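Local coordinates for 6-phospho-beta-d glycosidase (Streptococcus pyogenes, PDB 5FOO), which probably hydrolyses 6-phospho-beta-glucosides, as a member of glycoside hydrolase family 1, and is caught here covalently bound to 6-phosphocyclophellitol, at residues A[413-418]-A[432-437]; A[388-393]-A[446-451]; A[296-301]-A[365-370]. The protein carries 1 engineered substitution. One frame throughout, in Å; residues are numbered along the deposited sequence.

Contact 1 (A[413-418]-A[432-437]); sequences YHVWTP and YGLVEN. With JAZ (6-phosphocyclophellitol), chain G.
T417 and G433 bring the two backbones together with CA atoms 4.8 Å apart. L434 N donates to T417 O (3.1 Å) and V435 N to P418 O (2.9 Å), the second bond clearly bent. T417 O also takes a CA-H...O contact from G433 CA. The W416-T417 peptide is cis, which turns the chain sharply at the end of the barrel strand.

W416 and Y432 make a T-shaped pair. The five-membered ring of W416 points its edge at the face of Y432, with planes at 82° and CD1 3.7 Å from Y432 CG. With CG of W416 anti to the backbone N (chi1 -169°), the indole turns one face to 6-phosphocyclophellitol. The inhibitor C3 sits over it toward the rim, and T417 CB is against the opposite face. Y432 OH bonds phosphate oxygen O13, which lies near the ring plane; the modelled OH to O13 distance, 2.4 Å, is very short and doubtful. Away from the ligand, V415 CG1 meets L434 CD2. T417 OG1 is bonded to A13 O.

W416 and Y432 thus form one wall of the sugar-phosphate pocket, at the C-terminal end of the last strand of a family 1 (β/α)8 barrel.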
# COMPACT_ATOMS: atom_id res chain seq x y z
N TYR A 413 -3.79 -11.38 -7.27
CA TYR A 413 -4.69 -10.23 -7.31
C TYR A 413 -5.39 -10.11 -5.97
O TYR A 413 -6.02 -11.05 -5.48
CB TYR A 413 -5.69 -10.44 -8.41
CG TYR A 413 -6.72 -9.36 -8.54
CD1 TYR A 413 -6.42 -8.12 -9.12
CD2 TYR A 413 -7.99 -9.56 -8.10
CE1 TYR A 413 -7.39 -7.16 -9.26
CE2 TYR A 413 -8.94 -8.60 -8.25
CZ TYR A 413 -8.65 -7.41 -8.81
OH TYR A 413 -9.68 -6.49 -8.89
N HIS A 414 -5.21 -8.98 -5.32
CA HIS A 414 -5.82 -8.69 -4.05
C HIS A 414 -6.77 -7.44 -4.24
O HIS A 414 -6.35 -6.37 -4.63
CB HIS A 414 -4.73 -8.43 -2.98
CG HIS A 414 -4.27 -9.64 -2.23
ND1 HIS A 414 -3.51 -9.56 -1.09
CD2 HIS A 414 -4.50 -10.97 -2.43
CE1 HIS A 414 -3.28 -10.78 -0.62
NE2 HIS A 414 -3.87 -11.65 -1.43
N VAL A 415 -8.03 -7.62 -3.90
CA VAL A 415 -9.01 -6.58 -3.89
C VAL A 415 -8.79 -5.70 -2.62
O VAL A 415 -8.73 -6.18 -1.49
CB VAL A 415 -10.44 -7.15 -3.85
CG1 VAL A 415 -11.42 -5.97 -3.88
CG2 VAL A 415 -10.71 -8.05 -5.05
N TRP A 416 -8.72 -4.39 -2.83
CA TRP A 416 -8.94 -3.45 -1.74
C TRP A 416 -10.44 -3.13 -1.55
O TRP A 416 -11.02 -2.56 -2.49
CB TRP A 416 -8.16 -2.16 -1.93
CG TRP A 416 -8.23 -1.39 -0.65
CD1 TRP A 416 -9.21 -0.49 -0.25
CD2 TRP A 416 -7.33 -1.49 0.38
NE1 TRP A 416 -8.96 -0.06 1.03
CE2 TRP A 416 -7.79 -0.63 1.43
CE3 TRP A 416 -6.14 -2.19 0.55
CZ2 TRP A 416 -7.11 -0.50 2.61
CZ3 TRP A 416 -5.45 -2.05 1.72
CH2 TRP A 416 -5.91 -1.21 2.74
N THR A 417 -11.11 -3.94 -0.76
CA THR A 417 -10.71 -4.39 0.56
C THR A 417 -11.72 -5.51 0.90
O THR A 417 -12.87 -5.44 0.45
CB THR A 417 -10.54 -3.33 1.62
OG1 THR A 417 -9.75 -3.86 2.68
CG2 THR A 417 -11.90 -2.87 2.12
N PRO A 418 -11.32 -6.55 1.64
CA PRO A 418 -12.34 -7.57 1.91
C PRO A 418 -13.61 -7.08 2.63
O PRO A 418 -14.71 -7.42 2.24
CB PRO A 418 -11.60 -8.56 2.79
CG PRO A 418 -10.25 -8.50 2.25
CD PRO A 418 -9.99 -7.04 2.05
N TYR A 432 -15.18 0.40 0.16
CA TYR A 432 -14.46 -0.45 -0.82
C TYR A 432 -14.71 -1.98 -0.68
O TYR A 432 -14.23 -2.75 -1.47
CB TYR A 432 -12.94 -0.22 -0.68
CG TYR A 432 -12.39 1.07 -1.27
CD1 TYR A 432 -12.40 2.27 -0.55
CD2 TYR A 432 -11.81 1.08 -2.53
CE1 TYR A 432 -11.87 3.45 -1.09
CE2 TYR A 432 -11.27 2.25 -3.07
CZ TYR A 432 -11.30 3.45 -2.35
OH TYR A 432 -10.76 4.58 -2.95
N GLY A 433 -15.45 -2.43 0.33
CA GLY A 433 -15.50 -3.83 0.67
C GLY A 433 -16.22 -4.67 -0.34
O GLY A 433 -17.19 -4.22 -1.02
N LEU A 434 -15.78 -5.92 -0.43
CA LEU A 434 -16.65 -6.97 -0.97
C LEU A 434 -17.75 -7.29 0.07
O LEU A 434 -18.78 -7.84 -0.24
CB LEU A 434 -15.82 -8.24 -1.19
CG LEU A 434 -14.66 -8.16 -2.14
CD1 LEU A 434 -13.83 -9.43 -2.02
CD2 LEU A 434 -15.14 -7.92 -3.58
N VAL A 435 -17.46 -7.02 1.33
CA VAL A 435 -18.33 -7.31 2.45
C VAL A 435 -18.54 -6.02 3.22
O VAL A 435 -17.59 -5.36 3.63
CB VAL A 435 -17.68 -8.34 3.39
CG1 VAL A 435 -18.58 -8.66 4.58
CG2 VAL A 435 -17.34 -9.63 2.59
N GLU A 436 -19.80 -5.72 3.47
CA GLU A 436 -20.23 -4.51 4.14
C GLU A 436 -19.90 -4.65 5.61
O GLU A 436 -20.04 -5.73 6.16
CB GLU A 436 -21.77 -4.42 3.97
CG GLU A 436 -22.43 -3.32 4.74
CD GLU A 436 -23.95 -3.38 4.69
OE1 GLU A 436 -24.58 -4.30 4.07
OE2 GLU A 436 -24.48 -2.47 5.33
N ASN A 437 -19.53 -3.57 6.24
CA ASN A 437 -19.47 -3.51 7.68
C ASN A 437 -20.42 -2.42 8.18
O ASN A 437 -20.40 -1.29 7.71
CB ASN A 437 -18.07 -3.15 8.19
CG ASN A 437 -17.92 -3.38 9.69
OD1 ASN A 437 -18.66 -4.19 10.30
ND2 ASN A 437 -16.97 -2.72 10.28
C2 JAZ G . -6.46 3.10 1.10
C3 JAZ G . -5.30 2.10 1.31
C4 JAZ G . -4.16 2.39 0.34
C5 JAZ G . -4.60 2.33 -1.12
C6 JAZ G . -5.82 3.20 -1.34
C7 JAZ G . -6.93 2.92 -0.34
C8 JAZ G . -8.21 3.69 -0.66
O9 JAZ G . -7.90 5.08 -0.55
P10 JAZ G . -9.04 6.09 -0.09
O11 JAZ G . -8.35 7.40 -0.04
O12 JAZ G . -9.76 5.59 1.09
O13 JAZ G . -10.05 6.05 -1.16
O14 JAZ G . -5.43 4.58 -1.34
O15 JAZ G . -7.56 2.79 1.96
O16 JAZ G . -4.84 2.29 2.62
O17 JAZ G . -3.09 1.49 0.56

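Contact 2 (A[388-393]-A[446-451]); sequences YRIQFL and PKASAY
R389 and I390 of helix 387-405 face K447, just before helix 448-459, and A448 and S449 at its start. In the (β/α)8 barrel the first helix links the seventh and eighth strands, and the second follows the eighth strand. The backbones come close, with the CA atoms of I390 and S449 5.4 Å apart.

The apolar part rests on I390. Its CG1 is anti to the carbonyl carbon (chi1 -67°), and this puts CG1 alongside the S449 backbone, 3.6 Å from S449 CA. CD1 continues toward the A448 carbonyl and lies 4.3 Å from A448 CB. The small A448 and S449 side chains are consistent with the close approach of the two helices.

The polar part is a buried charge cluster. A bend at chi3 (-65°) turns the R389 guanidinium toward the K447 amine, which it meets obliquely. K447 comes in extended beyond CG. E374 is shared: it makes a salt bridge to each cation. D386 adds a second for R389 and D420 a second for K447. These carboxylates probably offset the like charges. D386 also bonds S449 OG, so one carboxylate oxygen, OD2, serves both helices. R389 CD packs 3.7 Å from S449 OG. The closest approach of the two cations is R389 NH1 to K447 NZ, at 3.5 Å.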
# COMPACT_ATOMS: atom_id res chain seq x y z
N TYR A 388 -21.62 -2.03 -9.93
CA TYR A 388 -20.51 -1.13 -10.26
C TYR A 388 -19.14 -1.72 -9.81
O TYR A 388 -18.16 -1.56 -10.48
CB TYR A 388 -20.69 0.25 -9.65
CG TYR A 388 -21.04 0.20 -8.19
CD1 TYR A 388 -22.37 0.16 -7.78
CD2 TYR A 388 -20.06 0.25 -7.21
CE1 TYR A 388 -22.71 0.10 -6.42
CE2 TYR A 388 -20.38 0.22 -5.85
CZ TYR A 388 -21.71 0.14 -5.47
OH TYR A 388 -22.07 0.08 -4.17
N ARG A 389 -19.07 -2.38 -8.65
CA ARG A 389 -17.78 -2.92 -8.13
C ARG A 389 -17.35 -4.20 -8.91
O ARG A 389 -16.20 -4.37 -9.31
CB ARG A 389 -17.89 -3.20 -6.63
CG ARG A 389 -16.59 -3.72 -6.05
CD ARG A 389 -16.57 -3.65 -4.55
NE ARG A 389 -16.61 -2.26 -4.15
CZ ARG A 389 -17.63 -1.65 -3.56
NH1 ARG A 389 -18.76 -2.31 -3.24
NH2 ARG A 389 -17.51 -0.33 -3.29
N ILE A 390 -18.31 -5.10 -9.13
CA ILE A 390 -18.14 -6.25 -10.04
C ILE A 390 -17.60 -5.84 -11.39
O ILE A 390 -16.54 -6.33 -11.83
CB ILE A 390 -19.45 -7.01 -10.20
CG1 ILE A 390 -19.80 -7.65 -8.84
CG2 ILE A 390 -19.35 -8.04 -11.34
CD1 ILE A 390 -21.16 -8.35 -8.79
N GLN A 391 -18.27 -4.87 -12.02
CA GLN A 391 -17.81 -4.37 -13.27
C GLN A 391 -16.38 -3.80 -13.18
O GLN A 391 -15.49 -4.15 -13.99
CB GLN A 391 -18.76 -3.29 -13.76
CG GLN A 391 -18.42 -2.76 -15.13
CD GLN A 391 -18.60 -3.86 -16.18
OE1 GLN A 391 -19.48 -4.75 -16.02
NE2 GLN A 391 -17.77 -3.83 -17.23
N PHE A 392 -16.13 -2.91 -12.22
CA PHE A 392 -14.78 -2.36 -12.07
C PHE A 392 -13.74 -3.50 -11.90
O PHE A 392 -12.71 -3.49 -12.56
CB PHE A 392 -14.75 -1.38 -10.87
CG PHE A 392 -13.41 -0.72 -10.55
CD1 PHE A 392 -12.43 -1.38 -9.81
CD2 PHE A 392 -13.18 0.63 -10.85
CE1 PHE A 392 -11.23 -0.74 -9.47
CE2 PHE A 392 -12.03 1.25 -10.49
CZ PHE A 392 -11.04 0.59 -9.79
N LEU A 393 -13.97 -4.39 -10.95
CA LEU A 393 -12.97 -5.49 -10.70
C LEU A 393 -12.78 -6.33 -11.96
O LEU A 393 -11.66 -6.57 -12.38
CB LEU A 393 -13.35 -6.34 -9.50
CG LEU A 393 -13.41 -5.59 -8.14
CD1 LEU A 393 -13.87 -6.52 -7.06
CD2 LEU A 393 -12.14 -4.88 -7.72
N PRO A 446 -21.94 -9.81 3.44
CA PRO A 446 -21.39 -9.88 2.06
C PRO A 446 -22.21 -9.09 1.07
O PRO A 446 -23.44 -9.14 1.14
CB PRO A 446 -21.50 -11.36 1.73
CG PRO A 446 -21.32 -12.04 3.07
CD PRO A 446 -21.97 -11.14 4.10
N LYS A 447 -21.53 -8.43 0.14
CA LYS A 447 -22.21 -7.73 -0.95
C LYS A 447 -22.23 -8.67 -2.14
O LYS A 447 -21.54 -9.74 -2.14
CB LYS A 447 -21.50 -6.41 -1.32
CG LYS A 447 -21.09 -5.56 -0.14
CD LYS A 447 -20.49 -4.22 -0.59
CE LYS A 447 -19.88 -3.47 0.59
NZ LYS A 447 -18.88 -2.43 0.22
N ALA A 448 -23.01 -8.32 -3.15
CA ALA A 448 -22.99 -9.11 -4.37
C ALA A 448 -21.58 -9.36 -4.92
O ALA A 448 -21.36 -10.40 -5.54
CB ALA A 448 -23.82 -8.47 -5.45
N SER A 449 -20.67 -8.41 -4.76
CA SER A 449 -19.35 -8.59 -5.36
C SER A 449 -18.58 -9.69 -4.63
O SER A 449 -17.75 -10.31 -5.24
CB SER A 449 -18.53 -7.31 -5.37
OG SER A 449 -18.41 -6.88 -4.07
N ALA A 450 -18.90 -9.95 -3.37
CA ALA A 450 -18.24 -11.05 -2.65
C ALA A 450 -18.54 -12.41 -3.29
O ALA A 450 -17.63 -13.26 -3.33
CB ALA A 450 -18.67 -11.07 -1.19
N TYR A 451 -19.80 -12.64 -3.72
CA TYR A 451 -20.21 -13.88 -4.38
C TYR A 451 -19.67 -13.94 -5.79
O TYR A 451 -19.31 -15.02 -6.27
CB TYR A 451 -21.74 -14.13 -4.32
CG TYR A 451 -22.17 -14.26 -2.88
CD1 TYR A 451 -21.81 -15.39 -2.12
CD2 TYR A 451 -22.89 -13.26 -2.27
CE1 TYR A 451 -22.16 -15.50 -0.78
CE2 TYR A 451 -23.22 -13.33 -0.94
CZ TYR A 451 -22.86 -14.44 -0.22
OH TYR A 451 -23.22 -14.48 1.07

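Contact 3 (A[296-301]-A[365-370]); sequences LNFYHP and SENGVG. With JAZ (6-phosphocyclophellitol), chain G.
E366 reaches past N297 and Y299 into the pocket as an extended chain, its CG anti to the backbone N (chi1 176°). Y299 turns differently: its CG lies between the backbone N and the carbonyl carbon (chi1 46°), which brings the ring beside the E366 carboxylate.

E366 OE2 is covalently bound to C5 of 6-phosphocyclophellitol at 1.5 Å. This is the ester expected when a nucleophile opens the epoxide of a cyclophellitol. The other oxygen, OE1, is 3.1 Å from Y299 CE1, and the ring and carboxylate planes are inclined to each other. C6 of the inhibitor lies over one face of the Y299 ring, toward its rim. Y299 OH is bonded to E165. The N297 amide crosses E366 obliquely, its ND2 bonded to N164 and its OD1 gripped by S365 OG at 2.7 Å. These two bonds fix the rotation of the amide.

The backbones run parallel. S365 N donates to L296 O, and F298 N to E366 O (3.1 Å). Beyond this the N367 side chain takes over. Its ND2 gives a nearly straight bond to F298 O (2.8 Å), which lies in the N367 amide plane. The F298 ring and this amide lie side by side, their planes 17° apart, with the amide at the ring edge. N367 OD1 is bonded to Y413 OH. Farther on, a water bridges Y299 O and G368 O, donating to both.

E366-N367-G368 matches the Glu-Asn-Gly signature that carries the catalytic nucleophile in family 1 glycosidases. It lies at the C-terminal side of the seventh barrel strand, beside the sixth.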
# COMPACT_ATOMS: atom_id res chain seq x y z
N LEU A 296 2.36 -4.41 -6.45
CA LEU A 296 2.11 -3.21 -7.20
C LEU A 296 0.67 -2.82 -7.02
O LEU A 296 -0.20 -3.63 -7.25
CB LEU A 296 2.40 -3.39 -8.68
CG LEU A 296 3.87 -3.65 -8.93
CD1 LEU A 296 4.09 -3.72 -10.42
CD2 LEU A 296 4.79 -2.58 -8.33
N ASN A 297 0.44 -1.60 -6.54
CA ASN A 297 -0.89 -1.07 -6.27
C ASN A 297 -1.38 -0.27 -7.46
O ASN A 297 -0.63 0.51 -8.05
CB ASN A 297 -0.96 -0.19 -5.01
CG ASN A 297 -0.70 -0.95 -3.71
OD1 ASN A 297 -0.81 -2.18 -3.62
ND2 ASN A 297 -0.35 -0.22 -2.70
N PHE A 298 -2.63 -0.51 -7.82
CA PHE A 298 -3.30 0.31 -8.83
C PHE A 298 -4.79 0.52 -8.55
O PHE A 298 -5.58 -0.42 -8.52
CB PHE A 298 -3.17 -0.28 -10.25
CG PHE A 298 -3.82 0.56 -11.23
CD1 PHE A 298 -3.19 1.72 -11.66
CD2 PHE A 298 -5.11 0.30 -11.62
CE1 PHE A 298 -3.84 2.57 -12.53
CE2 PHE A 298 -5.77 1.12 -12.48
CZ PHE A 298 -5.15 2.28 -12.91
N TYR A 299 -5.18 1.78 -8.41
CA TYR A 299 -6.61 2.09 -8.20
C TYR A 299 -7.09 3.41 -8.85
O TYR A 299 -8.29 3.63 -8.92
CB TYR A 299 -6.94 2.08 -6.70
CG TYR A 299 -5.92 2.83 -5.90
CD1 TYR A 299 -4.75 2.21 -5.49
CD2 TYR A 299 -6.08 4.20 -5.61
CE1 TYR A 299 -3.77 2.91 -4.79
CE2 TYR A 299 -5.10 4.89 -4.90
CZ TYR A 299 -3.95 4.24 -4.52
OH TYR A 299 -2.96 4.86 -3.81
N HIS A 300 -6.18 4.22 -9.37
CA HIS A 300 -6.55 5.11 -10.46
C HIS A 300 -5.37 5.58 -11.25
O HIS A 300 -4.29 5.72 -10.71
CB HIS A 300 -7.28 6.34 -9.91
CG HIS A 300 -6.44 7.20 -9.02
ND1 HIS A 300 -5.57 8.16 -9.51
CD2 HIS A 300 -6.36 7.27 -7.68
CE1 HIS A 300 -5.00 8.78 -8.50
NE2 HIS A 300 -5.47 8.27 -7.38
N PRO A 301 -5.61 5.94 -12.52
CA PRO A 301 -4.52 6.45 -13.35
C PRO A 301 -4.13 7.88 -12.97
O PRO A 301 -4.87 8.53 -12.27
CB PRO A 301 -5.13 6.39 -14.74
CG PRO A 301 -6.57 6.74 -14.51
CD PRO A 301 -6.89 5.93 -13.28
N SER A 365 -1.51 -5.76 -5.83
CA SER A 365 -1.66 -5.89 -4.38
C SER A 365 -2.76 -5.05 -3.78
O SER A 365 -3.10 -5.24 -2.57
CB SER A 365 -0.30 -5.60 -3.69
OG SER A 365 0.35 -4.50 -4.34
N GLU A 366 -3.34 -4.14 -4.58
CA GLU A 366 -4.43 -3.31 -4.07
C GLU A 366 -5.19 -2.77 -5.29
O GLU A 366 -4.69 -1.97 -6.01
CB GLU A 366 -3.86 -2.14 -3.25
CG GLU A 366 -4.86 -1.11 -2.73
CD GLU A 366 -4.27 0.23 -2.29
OE1 GLU A 366 -3.19 0.63 -2.72
OE2 GLU A 366 -5.02 0.95 -1.43
N ASN A 367 -6.39 -3.25 -5.51
CA ASN A 367 -7.16 -2.77 -6.64
C ASN A 367 -8.57 -2.81 -6.15
O ASN A 367 -8.97 -3.84 -5.70
CB ASN A 367 -6.99 -3.67 -7.87
CG ASN A 367 -7.85 -3.27 -9.02
OD1 ASN A 367 -8.78 -3.97 -9.38
ND2 ASN A 367 -7.55 -2.14 -9.59
N GLY A 368 -9.28 -1.68 -6.22
CA GLY A 368 -10.67 -1.61 -5.82
C GLY A 368 -11.24 -0.25 -6.13
O GLY A 368 -10.55 0.65 -6.68
N VAL A 369 -12.52 -0.13 -5.81
CA VAL A 369 -13.31 1.08 -6.08
C VAL A 369 -14.19 1.38 -4.86
O VAL A 369 -14.85 0.50 -4.28
CB VAL A 369 -14.18 0.97 -7.37
CG1 VAL A 369 -15.23 -0.12 -7.28
CG2 VAL A 369 -14.83 2.33 -7.66
N GLY A 370 -14.19 2.66 -4.49
CA GLY A 370 -14.82 3.15 -3.29
C GLY A 370 -16.00 4.06 -3.65
O GLY A 370 -15.84 4.93 -4.52
C2 JAZ G . -6.46 3.10 1.10
C3 JAZ G . -5.30 2.10 1.31
C4 JAZ G . -4.16 2.39 0.34
C5 JAZ G . -4.60 2.33 -1.12
C6 JAZ G . -5.82 3.20 -1.34
C7 JAZ G . -6.93 2.92 -0.34
C8 JAZ G . -8.21 3.69 -0.66
O9 JAZ G . -7.90 5.08 -0.55
P10 JAZ G . -9.04 6.09 -0.09
O11 JAZ G . -8.35 7.40 -0.04
O12 JAZ G . -9.76 5.59 1.09
O13 JAZ G . -10.05 6.05 -1.16
O14 JAZ G . -5.43 4.58 -1.34
O15 JAZ G . -7.56 2.79 1.96
O16 JAZ G . -4.84 2.29 2.62
O17 JAZ G . -3.09 1.49 0.56
O HOH W 1 -10.56 3.15 -7.43

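In the fold
Contact 3 closes first along the chain, joining the sixth and seventh barrel strands. Contact 1 opens and closes inside the loop spanned by contact 2. Contacts 1 and 3 have centres about 11 Å apart. They share the barrel sheet, where strands 362-367 and 410-416 are neighbours, and both touch the inhibitor. Contact 2 lies farther out, its centre about 9 Å from that of contact 1 and about 15 Å from that of contact 3. K447 ties it to contact 1 through G433 O, and R389 ties it to contact 3 through V369 O. The charged helix pair thus stands as a second layer behind the segments that build the pocket.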